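Amine oxidase (Emericella nidulans, PDB 3PGB) probably oxidises primary amines to aldehydes as a copper amine oxidase, using a copper ion and a topaquinone formed from one of its own tyrosines. Local coordinates at residues T649-F654 with Q685-V690; F542-P547 with R614-L619. All blocks are in the same frame, centred on the assembly; numbering follows the deposited sequence.

How the contacts relate
Contacts 1 and 2 lie on the same side of the chain's centre, with their own centres about 13 Å apart, and both fall within the catalytic domain of the copper amine oxidase family. Both segments of contact 2 precede those of contact 1 along the chain, and strands 613-619 and 646-650 follow each other. One calcium ion joins them: Asp687 and Leu688 come from contact 1, Phe542 and Asp543 from contact 2, and one water belongs to both. Val690 of contact 1 also packs on Ile618 and Phe542 of contact 2. The ion thus ties the turn 542-547 to strand 686-698 at Asp687 and Leu688.

Contact 1: residues T649-F654 with Q685-V690; sequences TRQHDF and QTDLVV. With CA (calcium ion), chain F.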
# COMPACT_ATOMS: atom_id res chain seq x y z
N THR A 649 21.00 14.05 5.31
CA THR A 649 22.18 14.65 5.93
C THR A 649 23.42 13.97 5.39
O THR A 649 23.36 12.85 4.88
CB THR A 649 22.19 14.46 7.46
OG1 THR A 649 22.31 13.07 7.77
CG2 THR A 649 20.93 15.03 8.09
N ARG A 650 24.55 14.65 5.54
CA ARG A 650 25.82 14.08 5.14
C ARG A 650 26.24 13.06 6.18
O ARG A 650 26.07 13.29 7.39
CB ARG A 650 26.89 15.15 4.99
CG ARG A 650 28.19 14.58 4.48
CD ARG A 650 29.14 15.64 4.05
NE ARG A 650 30.29 15.06 3.38
CZ ARG A 650 31.36 15.76 2.99
NH1 ARG A 650 31.43 17.07 3.21
NH2 ARG A 650 32.36 15.13 2.38
N GLN A 651 26.79 11.94 5.72
CA GLN A 651 27.19 10.86 6.61
C GLN A 651 28.38 11.28 7.47
O GLN A 651 29.33 11.91 6.99
CB GLN A 651 27.55 9.60 5.80
CG GLN A 651 27.59 8.29 6.62
CD GLN A 651 28.88 8.10 7.42
OE1 GLN A 651 29.93 8.66 7.09
NE2 GLN A 651 28.80 7.29 8.47
N HIS A 652 28.31 10.93 8.75
CA HIS A 652 29.43 11.05 9.66
C HIS A 652 29.41 9.86 10.58
O HIS A 652 28.34 9.34 10.91
CB HIS A 652 29.32 12.33 10.48
CG HIS A 652 29.42 13.58 9.66
ND1 HIS A 652 30.53 13.87 8.88
CD2 HIS A 652 28.56 14.60 9.49
CE1 HIS A 652 30.34 15.02 8.27
NE2 HIS A 652 29.15 15.49 8.62
N ASP A 653 30.59 9.42 11.00
CA ASP A 653 30.67 8.33 11.96
C ASP A 653 30.25 8.79 13.35
O ASP A 653 29.84 7.98 14.17
CB ASP A 653 32.06 7.70 11.96
CG ASP A 653 32.35 6.98 10.66
OD1 ASP A 653 31.40 6.42 10.07
OD2 ASP A 653 33.52 6.96 10.21
N PHE A 654 30.32 10.10 13.59
CA PHE A 654 29.82 10.70 14.84
C PHE A 654 28.31 11.01 14.81
O PHE A 654 27.79 11.63 15.75
CB PHE A 654 30.65 11.94 15.23
CG PHE A 654 30.80 12.96 14.14
CD1 PHE A 654 29.82 13.92 13.93
CD2 PHE A 654 31.94 12.99 13.34
CE1 PHE A 654 29.96 14.87 12.93
CE2 PHE A 654 32.10 13.93 12.33
CZ PHE A 654 31.11 14.88 12.13
N GLN A 685 27.12 15.07 -4.54
CA GLN A 685 28.10 14.00 -4.72
C GLN A 685 29.02 13.83 -3.52
O GLN A 685 30.25 13.81 -3.65
CB GLN A 685 28.88 14.19 -6.02
CG GLN A 685 28.04 13.89 -7.25
CD GLN A 685 27.58 12.46 -7.30
OE1 GLN A 685 26.40 12.17 -7.13
NE2 GLN A 685 28.52 11.54 -7.53
N THR A 686 28.41 13.71 -2.35
CA THR A 686 29.10 13.31 -1.13
C THR A 686 28.35 12.13 -0.56
O THR A 686 27.33 11.71 -1.13
CB THR A 686 29.14 14.45 -0.09
OG1 THR A 686 27.84 14.62 0.50
CG2 THR A 686 29.59 15.76 -0.73
N ASP A 687 28.84 11.59 0.56
CA ASP A 687 28.19 10.48 1.24
C ASP A 687 26.99 11.00 2.02
O ASP A 687 27.14 11.73 2.99
CB ASP A 687 29.18 9.75 2.16
CG ASP A 687 28.63 8.45 2.74
OD1 ASP A 687 27.39 8.24 2.70
OD2 ASP A 687 29.44 7.62 3.22
N LEU A 688 25.79 10.62 1.59
CA LEU A 688 24.57 11.08 2.25
C LEU A 688 23.86 9.93 2.96
O LEU A 688 24.08 8.76 2.65
CB LEU A 688 23.64 11.79 1.25
CG LEU A 688 23.37 11.13 -0.10
CD1 LEU A 688 22.46 9.91 0.07
CD2 LEU A 688 22.76 12.14 -1.08
N VAL A 689 23.02 10.30 3.92
CA VAL A 689 22.14 9.36 4.60
C VAL A 689 20.72 9.87 4.46
O VAL A 689 20.45 11.04 4.74
CB VAL A 689 22.48 9.26 6.10
CG1 VAL A 689 21.55 8.27 6.80
CG2 VAL A 689 23.91 8.86 6.29
N VAL A 690 19.82 9.01 4.00
CA VAL A 690 18.41 9.36 3.91
C VAL A 690 17.72 8.82 5.16
O VAL A 690 17.75 7.62 5.42
CB VAL A 690 17.78 8.79 2.65
CG1 VAL A 690 16.31 9.21 2.54
CG2 VAL A 690 18.56 9.24 1.43
CA CA F . 25.56 7.05 1.83
O HOH W 1 25.51 8.26 -0.39
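Gln651 and Asp687 both carry CG anti to the backbone N (chi1 -163° and -171°), which lets their side chains run alongside each other. Gln651 CB lies 3.4 Å from Asp687 OD1, and the amide and carboxylate planes are 28° apart. Asp687 OD1 also binds the calcium ion at 2.3 Å, so the aliphatic part of Gln651 packs against a metal ligand. Asp687 OD2 forms a salt bridge with Lys114, and the two cations together probably favour the charged carboxylate. Leu688 O is a second ligand, 2.4 Å from the calcium, and the backbone N of Leu688 donates to a water that also coordinates it. Beyond a bend at chi2, Gln651 NE2 bonds Asp653 OD1, meeting it from above the carboxylate plane; Gln651 CG rests 3.7 Å from Val689 CG2. The extended chain of Arg650 passes over Thr686, whose CG2 lies against one face of the Arg650 guanidinium, 4.1 Å above the centre of its plane. Backbone bonds set the register: Thr649 and Val689 form an antiparallel hydrogen-bonded pair, Arg650 and Leu688 a non-hydrogen-bonded one. Gln651 N continues the ladder with a nearly straight bond of 2.8 Å to Asp687 O, just past the end of strand 646-650. This antiparallel strand pairing adjoins a calcium site completed by Asp541, Phe542 and Asp543. Strand 686-698 also pairs with strands 532-542 and 548-562, while Leu688 and Val690 pack on Val601 of strand 597-603.

Contact 2: residues F542-P547 with R614-L619; sequences FDILGP and RGYRIL. With CA (calcium ion), chain F.
A calcium-binding turn between strands 532-542 and 548-562 packs here on strand 613-619 through side chains, with no hydrogen bond across the contact. The ion is held by Phe542 O at 2.5 Å and Asp543 OD1 at 2.3 Å; Asp541, Asp687, Leu688 and a water complete the site. That water donates to Pro547 O, linking the far end of the loop to the ion. A type II turn from Asp543 to Gly546 is closed by the bond from Gly546 N to Asp543 O, and at Gly546 a side chain would press on the preceding carbonyl O, which explains the glycine. Phe542, Ile544 and Leu545 direct hydrophobic side chains at the strand. Leu545 lies across the end of Arg614: its CD1 sits 3.3 Å above the guanidinium plane, over the centre, while Leu545 CD2 faces Arg614 NH1 at 3.9 Å. A bend at chi3 (58°) folds the end of Arg614 back over this methyl, and CD1 also touches Arg614 CB. Ile544 splits its contacts: CG2, anti to the backbone N, lies 3.8 Å from the CA of Gly615, and CD1 comes within 3.6 Å of Tyr616 CD1. Phe542 and Ile618 reach toward each other from the two segments, with Phe542 CE2 3.4 Å from Ile618 CD1. One residue, Phe542, therefore gives its carbonyl to the metal and its ring to the buried core. Its ring meets Phe719 edge-to-face, and Arg614 makes a cation-pi contact with Tyr724. Strand 613-619 runs between strands 597-603 and 714-722, pairing antiparallel with both, while Tyr616 and Leu545 also touch strand 374-389.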
# COMPACT_ATOMS: atom_id res chain seq x y z
N PHE A 542 22.10 4.83 1.74
CA PHE A 542 22.35 4.43 0.36
C PHE A 542 23.76 4.82 -0.05
O PHE A 542 24.15 5.97 0.14
CB PHE A 542 21.37 5.11 -0.61
CG PHE A 542 19.95 4.71 -0.42
CD1 PHE A 542 19.42 3.63 -1.09
CD2 PHE A 542 19.13 5.42 0.44
CE1 PHE A 542 18.11 3.25 -0.92
CE2 PHE A 542 17.83 5.06 0.62
CZ PHE A 542 17.31 3.97 -0.06
N ASP A 543 24.52 3.89 -0.61
CA ASP A 543 25.80 4.19 -1.24
C ASP A 543 25.73 3.72 -2.69
O ASP A 543 26.33 2.71 -3.05
CB ASP A 543 26.96 3.51 -0.51
CG ASP A 543 27.25 4.12 0.85
OD1 ASP A 543 26.73 5.22 1.18
OD2 ASP A 543 28.01 3.50 1.61
N ILE A 544 24.99 4.46 -3.51
CA ILE A 544 24.69 4.00 -4.87
C ILE A 544 25.95 4.03 -5.73
O ILE A 544 26.50 5.10 -6.02
CB ILE A 544 23.57 4.85 -5.54
CG1 ILE A 544 22.30 4.88 -4.68
CG2 ILE A 544 23.25 4.30 -6.92
CD1 ILE A 544 21.76 3.51 -4.30
N LEU A 545 26.41 2.84 -6.11
CA LEU A 545 27.62 2.69 -6.92
C LEU A 545 28.79 3.46 -6.29
O LEU A 545 29.57 4.10 -6.99
CB LEU A 545 27.36 3.14 -8.36
CG LEU A 545 26.28 2.37 -9.13
CD1 LEU A 545 25.84 3.08 -10.42
CD2 LEU A 545 26.74 0.94 -9.44
N GLY A 546 28.90 3.37 -4.97
CA GLY A 546 29.90 4.12 -4.21
C GLY A 546 29.26 5.12 -3.26
O GLY A 546 28.06 5.40 -3.36
N PRO A 547 30.05 5.70 -2.35
CA PRO A 547 29.51 6.61 -1.35
C PRO A 547 29.09 7.97 -1.91
O PRO A 547 28.14 8.58 -1.39
CB PRO A 547 30.67 6.76 -0.35
CG PRO A 547 31.90 6.51 -1.15
CD PRO A 547 31.52 5.57 -2.27
N ARG A 614 22.55 7.11 -12.54
CA ARG A 614 22.02 5.84 -12.01
C ARG A 614 21.67 5.97 -10.53
O ARG A 614 22.40 6.61 -9.77
CB ARG A 614 23.03 4.71 -12.23
CG ARG A 614 23.35 4.43 -13.70
CD ARG A 614 24.46 3.38 -13.86
NE ARG A 614 24.09 2.12 -13.22
CZ ARG A 614 24.92 1.10 -13.00
NH1 ARG A 614 24.45 0.00 -12.40
NH2 ARG A 614 26.20 1.14 -13.38
N GLY A 615 20.56 5.37 -10.11
CA GLY A 615 20.11 5.52 -8.72
C GLY A 615 18.91 4.68 -8.34
O GLY A 615 18.59 3.70 -9.01
N TYR A 616 18.26 5.07 -7.24
CA TYR A 616 17.12 4.34 -6.67
C TYR A 616 16.03 5.32 -6.24
O TYR A 616 16.32 6.28 -5.53
CB TYR A 616 17.56 3.52 -5.45
CG TYR A 616 18.01 2.11 -5.75
CD1 TYR A 616 19.25 1.86 -6.31
CD2 TYR A 616 17.19 1.02 -5.46
CE1 TYR A 616 19.68 0.55 -6.57
CE2 TYR A 616 17.60 -0.28 -5.72
CZ TYR A 616 18.84 -0.51 -6.28
OH TYR A 616 19.25 -1.79 -6.55
N ARG A 617 14.79 5.09 -6.67
CA ARG A 617 13.67 5.93 -6.25
C ARG A 617 13.23 5.48 -4.87
O ARG A 617 13.16 4.28 -4.61
CB ARG A 617 12.48 5.86 -7.24
CG ARG A 617 11.11 6.19 -6.61
CD ARG A 617 10.24 7.11 -7.45
NE ARG A 617 9.38 6.39 -8.39
CZ ARG A 617 8.05 6.47 -8.44
NH1 ARG A 617 7.35 7.23 -7.60
NH2 ARG A 617 7.40 5.77 -9.37
N ILE A 618 12.94 6.44 -4.00
CA ILE A 618 12.30 6.17 -2.73
C ILE A 618 10.86 6.66 -2.83
O ILE A 618 10.63 7.82 -3.16
CB ILE A 618 13.02 6.87 -1.56
CG1 ILE A 618 14.49 6.44 -1.49
CG2 ILE A 618 12.30 6.58 -0.24
CD1 ILE A 618 15.29 7.14 -0.42
N LEU A 619 9.91 5.78 -2.57
CA LEU A 619 8.50 6.15 -2.63
C LEU A 619 7.72 5.53 -1.48
O LEU A 619 8.00 4.40 -1.09
CB LEU A 619 7.89 5.74 -3.97
CG LEU A 619 7.87 4.26 -4.36
CD1 LEU A 619 6.83 4.01 -5.42
CD2 LEU A 619 9.24 3.78 -4.83
CA CA F . 25.56 7.05 1.83
O HOH W 1 25.51 8.26 -0.39